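Local coordinates for ganglioside-induced differentiation-associated protein 2 (Homo sapiens, PDB 4UML), which is of unsettled function but carries a macro domain, the fold that in many relatives binds ADP-ribose, together with a SEC14-like region, at residues 143-154 with 182-193. Residues are numbered along the deposited sequence; the frame is centred on the assembly and turned at random.
Sequences ESSLYSCYRNVL and ATHIALRTVRRF
Ile185 O is gripped by two donors of Thr189, the residue whose OG1 also lies at the edge of the Tyr147 ring across the contact, 3.4 Å from Tyr147 CD1. The contact joins two neighbouring helices of the macro domain's alpha/beta/alpha fold, crossing at -37°; Tyr150, Leu154 and Val190 also touch Phe167 of the sheet. Thr189 OG1 donates to Ile185 O at 2.6 Å, which satisfies the buried hydroxyl within its own helix; Thr189 N reaches the same oxygen from the opposite face of its plane. With OG1 beside the backbone N (chi1 -53°), CG2 of Thr189 falls anti to it and points its methyl at Tyr150 CB, 3.8 Å away. Small Ala186 suits the closest packing, its CB over the face of the Tyr150 ring, 3.3 Å from Tyr150 CZ. At one end, branched Ile185 spans two neighbours, CG2 against the Tyr147 backbone and CD1 beside Leu146 CD2. At the other, Phe193 offers a broad face to Leu154, whose CD1 and CD2 lie above its rim. An alanine in place of Phe193 would probably open a gap beside Leu154 and leave its isobutyl group freer to turn. Leu154 CB sits almost squarely above that ring, 3.8 Å from its centroid and 13° off the normal.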
loop_
_atom_site.group_PDB
_atom_site.type_symbol
_atom_site.label_atom_id
_atom_site.label_comp_id
_atom_site.label_asym_id
_atom_site.label_seq_id
_atom_site.Cartn_x
_atom_site.Cartn_y
_atom_site.Cartn_z
ATOM N N GLU A 143 -2.624 11.639 -11.457
ATOM C CA GLU A 143 -3.063 11.906 -10.072
ATOM C C GLU A 143 -4.348 11.140 -9.757
ATOM O O GLU A 143 -4.464 10.495 -8.709
ATOM C CB GLU A 143 -3.272 13.419 -9.825
ATOM C CG GLU A 143 -1.956 14.189 -9.804
ATOM C CD GLU A 143 -2.055 15.726 -9.831
ATOM O OE1 GLU A 143 -3.127 16.316 -10.065
ATOM O OE2 GLU A 143 -1.000 16.357 -9.590
ATOM N N SER A 144 -5.278 11.196 -10.708
ATOM C CA SER A 144 -6.549 10.489 -10.596
ATOM C C SER A 144 -6.341 8.977 -10.519
ATOM O O SER A 144 -6.936 8.300 -9.651
ATOM C CB SER A 144 -7.489 10.895 -11.748
ATOM O OG SER A 144 -8.645 10.070 -11.762
ATOM N N SER A 145 -5.486 8.438 -11.383
ATOM C CA SER A 145 -5.196 7.012 -11.339
ATOM C C SER A 145 -4.519 6.565 -10.053
ATOM O O SER A 145 -4.884 5.547 -9.478
ATOM C CB SER A 145 -4.296 6.602 -12.497
ATOM O OG SER A 145 -4.992 6.575 -13.677
ATOM N N LEU A 146 -3.528 7.301 -9.591
ATOM C CA LEU A 146 -2.825 6.873 -8.379
ATOM C C LEU A 146 -3.781 6.944 -7.191
ATOM O O LEU A 146 -3.806 6.063 -6.332
ATOM C CB LEU A 146 -1.589 7.736 -8.114
ATOM C CG LEU A 146 -0.641 7.240 -7.001
ATOM C CD1 LEU A 146 -0.048 5.881 -7.350
ATOM C CD2 LEU A 146 0.443 8.267 -6.755
ATOM N N TYR A 147 -4.564 8.015 -7.131
ATOM C CA TYR A 147 -5.574 8.140 -6.101
ATOM C C TYR A 147 -6.522 6.924 -6.091
ATOM O O TYR A 147 -6.827 6.358 -5.031
ATOM C CB TYR A 147 -6.375 9.428 -6.318
ATOM C CG TYR A 147 -7.610 9.440 -5.492
ATOM C CD1 TYR A 147 -7.530 9.479 -4.099
ATOM C CD2 TYR A 147 -8.856 9.353 -6.073
ATOM C CE1 TYR A 147 -8.685 9.460 -3.308
ATOM C CE2 TYR A 147 -10.016 9.357 -5.298
ATOM C CZ TYR A 147 -9.935 9.419 -3.921
ATOM O OH TYR A 147 -11.102 9.375 -3.177
ATOM N N SER A 148 -6.974 6.520 -7.268
ATOM C CA SER A 148 -7.859 5.367 -7.405
ATOM C C SER A 148 -7.197 4.087 -6.943
ATOM O O SER A 148 -7.848 3.260 -6.331
ATOM C CB SER A 148 -8.384 5.233 -8.832
ATOM O OG SER A 148 -9.264 6.317 -9.068
ATOM N N CYS A 149 -5.915 3.889 -7.252
ATOM C CA CYS A 149 -5.204 2.737 -6.696
ATOM C C CYS A 149 -5.371 2.647 -5.175
ATOM O O CYS A 149 -5.754 1.598 -4.658
ATOM C CB CYS A 149 -3.708 2.825 -7.023
ATOM S SG CYS A 149 -3.343 2.590 -8.762
ATOM N N TYR A 150 -5.006 3.707 -4.463
ATOM C CA TYR A 150 -5.054 3.685 -3.005
ATOM C C TYR A 150 -6.516 3.528 -2.484
ATOM O O TYR A 150 -6.774 2.751 -1.591
ATOM C CB TYR A 150 -4.407 4.944 -2.419
ATOM C CG TYR A 150 -2.922 4.863 -2.415
ATOM C CD1 TYR A 150 -2.266 4.229 -1.370
ATOM C CD2 TYR A 150 -2.164 5.294 -3.513
ATOM C CE1 TYR A 150 -0.895 4.070 -1.386
ATOM C CE2 TYR A 150 -0.783 5.168 -3.528
ATOM C CZ TYR A 150 -0.161 4.548 -2.475
ATOM O OH TYR A 150 1.172 4.380 -2.479
ATOM N N ARG A 151 -7.436 4.247 -3.100
ATOM C CA ARG A 151 -8.870 4.198 -2.759
ATOM C C ARG A 151 -9.441 2.779 -2.973
ATOM O O ARG A 151 -10.147 2.228 -2.133
ATOM C CB ARG A 151 -9.568 5.191 -3.672
ATOM C CG ARG A 151 -11.085 5.268 -3.532
ATOM C CD ARG A 151 -11.809 4.433 -4.579
ATOM N NE ARG A 151 -13.232 4.788 -4.652
ATOM C CZ ARG A 151 -14.158 4.124 -5.354
ATOM N NH1 ARG A 151 -13.843 3.044 -6.057
ATOM N NH2 ARG A 151 -15.419 4.551 -5.353
ATOM N N ASN A 152 -9.125 2.177 -4.112
ATOM C CA ASN A 152 -9.633 0.851 -4.397
ATOM C C ASN A 152 -9.031 -0.280 -3.558
ATOM O O ASN A 152 -9.708 -1.286 -3.284
ATOM C CB ASN A 152 -9.529 0.571 -5.885
ATOM C CG ASN A 152 -10.578 1.335 -6.684
ATOM O OD1 ASN A 152 -11.712 1.453 -6.237
ATOM N ND2 ASN A 152 -10.197 1.881 -7.837
ATOM N N VAL A 153 -7.757 -0.142 -3.172
ATOM C CA VAL A 153 -7.158 -1.087 -2.236
ATOM C C VAL A 153 -7.917 -1.075 -0.932
ATOM O O VAL A 153 -8.330 -2.125 -0.387
ATOM C CB VAL A 153 -5.672 -0.720 -1.971
ATOM C CG1 VAL A 153 -5.115 -1.481 -0.774
ATOM C CG2 VAL A 153 -4.857 -1.081 -3.210
ATOM N N LEU A 154 -8.091 0.141 -0.437
ATOM C CA LEU A 154 -8.819 0.345 0.801
ATOM C C LEU A 154 -10.286 -0.097 0.718
ATOM O O LEU A 154 -10.807 -0.599 1.708
ATOM C CB LEU A 154 -8.724 1.801 1.215
ATOM C CG LEU A 154 -7.312 2.216 1.632
ATOM C CD1 LEU A 154 -7.203 3.740 1.710
ATOM C CD2 LEU A 154 -6.867 1.559 2.920
ATOM N N ALA A 182 3.692 11.748 -5.308
ATOM C CA ALA A 182 3.041 10.456 -5.131
ATOM C C ALA A 182 2.758 10.167 -3.667
ATOM O O ALA A 182 1.690 9.659 -3.321
ATOM C CB ALA A 182 3.904 9.342 -5.689
ATOM N N THR A 183 3.728 10.474 -2.822
ATOM C CA THR A 183 3.625 10.245 -1.388
ATOM C C THR A 183 2.558 11.119 -0.735
ATOM O O THR A 183 1.848 10.661 0.163
ATOM C CB THR A 183 4.999 10.445 -0.696
ATOM O OG1 THR A 183 5.984 9.603 -1.319
ATOM C CG2 THR A 183 4.911 10.081 0.728
ATOM N N HIS A 184 2.370 12.344 -1.213
ATOM C CA HIS A 184 1.243 13.143 -0.715
ATOM C C HIS A 184 -0.072 12.465 -0.977
ATOM O O HIS A 184 -0.942 12.443 -0.127
ATOM C CB HIS A 184 1.160 14.495 -1.394
ATOM C CG HIS A 184 2.124 15.494 -0.884
ATOM N ND1 HIS A 184 1.906 16.198 0.279
ATOM C CD2 HIS A 184 3.305 15.926 -1.376
ATOM C CE1 HIS A 184 2.912 17.033 0.477
ATOM N NE2 HIS A 184 3.780 16.876 -0.507
ATOM N N ILE A 185 -0.221 11.916 -2.179
ATOM C CA ILE A 185 -1.468 11.237 -2.543
ATOM C C ILE A 185 -1.686 10.019 -1.659
ATOM O O ILE A 185 -2.769 9.826 -1.109
ATOM C CB ILE A 185 -1.479 10.869 -4.049
ATOM C CG1 ILE A 185 -1.440 12.172 -4.865
ATOM C CG2 ILE A 185 -2.685 10.023 -4.383
ATOM C CD1 ILE A 185 -1.155 12.009 -6.341
ATOM N N ALA A 186 -0.650 9.206 -1.496
ATOM C CA ALA A 186 -0.759 7.999 -0.691
ATOM C C ALA A 186 -1.196 8.343 0.754
ATOM O O ALA A 186 -2.177 7.790 1.268
ATOM C CB ALA A 186 0.570 7.257 -0.677
ATOM N N LEU A 187 -0.491 9.262 1.391
ATOM C CA LEU A 187 -0.785 9.577 2.792
ATOM C C LEU A 187 -2.122 10.278 2.968
ATOM O O LEU A 187 -2.869 9.980 3.906
ATOM C CB LEU A 187 0.345 10.416 3.385
ATOM C CG LEU A 187 1.714 9.741 3.381
ATOM C CD1 LEU A 187 2.741 10.671 3.973
ATOM C CD2 LEU A 187 1.644 8.446 4.154
ATOM N N ARG A 188 -2.420 11.227 2.089
ATOM C CA ARG A 188 -3.690 11.959 2.178
ATOM C C ARG A 188 -4.883 11.013 2.045
ATOM O O ARG A 188 -5.855 11.050 2.823
ATOM C CB ARG A 188 -3.721 13.039 1.093
ATOM C CG ARG A 188 -4.935 13.951 1.132
ATOM C CD ARG A 188 -4.781 15.041 0.074
ATOM N NE ARG A 188 -4.910 14.438 -1.253
ATOM C CZ ARG A 188 -4.240 14.798 -2.340
ATOM N NH1 ARG A 188 -3.377 15.801 -2.312
ATOM N NH2 ARG A 188 -4.461 14.152 -3.474
ATOM N N THR A 189 -4.795 10.102 1.088
ATOM C CA THR A 189 -5.886 9.159 0.845
ATOM C C THR A 189 -6.101 8.223 2.023
ATOM O O THR A 189 -7.253 7.928 2.448
ATOM C CB THR A 189 -5.593 8.338 -0.442
ATOM O OG1 THR A 189 -5.320 9.244 -1.517
ATOM C CG2 THR A 189 -6.723 7.421 -0.782
ATOM N N VAL A 190 -5.011 7.719 2.583
ATOM C CA VAL A 190 -5.149 6.828 3.722
ATOM C C VAL A 190 -5.661 7.609 4.950
ATOM O O VAL A 190 -6.456 7.090 5.721
ATOM C CB VAL A 190 -3.812 6.108 4.055
ATOM C CG1 VAL A 190 -3.862 5.410 5.388
ATOM C CG2 VAL A 190 -3.453 5.108 2.966
ATOM N N ARG A 191 -5.153 8.819 5.142
ATOM C CA ARG A 191 -5.631 9.661 6.266
ATOM C C ARG A 191 -7.154 9.797 6.209
ATOM O O ARG A 191 -7.846 9.441 7.162
ATOM C CB ARG A 191 -4.930 11.017 6.286
ATOM C CG ARG A 191 -5.579 12.047 7.204
ATOM C CD ARG A 191 -5.474 11.618 8.653
ATOM N NE ARG A 191 -6.345 12.379 9.568
ATOM C CZ ARG A 191 -5.956 12.997 10.691
ATOM N NH1 ARG A 191 -4.680 13.053 11.085
ATOM N NH2 ARG A 191 -6.878 13.598 11.430
ATOM N N ARG A 192 -7.659 10.238 5.068
ATOM C CA ARG A 192 -9.061 10.546 4.909
ATOM C C ARG A 192 -9.914 9.323 5.030
ATOM O O ARG A 192 -11.022 9.368 5.601
ATOM C CB ARG A 192 -9.311 11.249 3.583
ATOM C CG ARG A 192 -8.685 12.628 3.555
ATOM C CD ARG A 192 -8.853 13.306 2.216
ATOM N NE ARG A 192 -8.402 14.704 2.279
ATOM C CZ ARG A 192 -8.109 15.468 1.222
ATOM N NH1 ARG A 192 -8.208 14.987 -0.016
ATOM N NH2 ARG A 192 -7.704 16.724 1.402
ATOM N N PHE A 193 -9.412 8.212 4.520
ATOM C CA PHE A 193 -10.132 6.955 4.663
ATOM C C PHE A 193 -10.146 6.492 6.108
ATOM O O PHE A 193 -11.150 5.935 6.571
ATOM C CB PHE A 193 -9.490 5.861 3.798
ATOM C CG PHE A 193 -10.055 4.497 4.029
ATOM C CD1 PHE A 193 -9.530 3.680 5.016
ATOM C CD2 PHE A 193 -11.090 4.016 3.231
ATOM C CE1 PHE A 193 -10.033 2.404 5.223
ATOM C CE2 PHE A 193 -11.600 2.736 3.429
ATOM C CZ PHE A 193 -11.075 1.933 4.437
#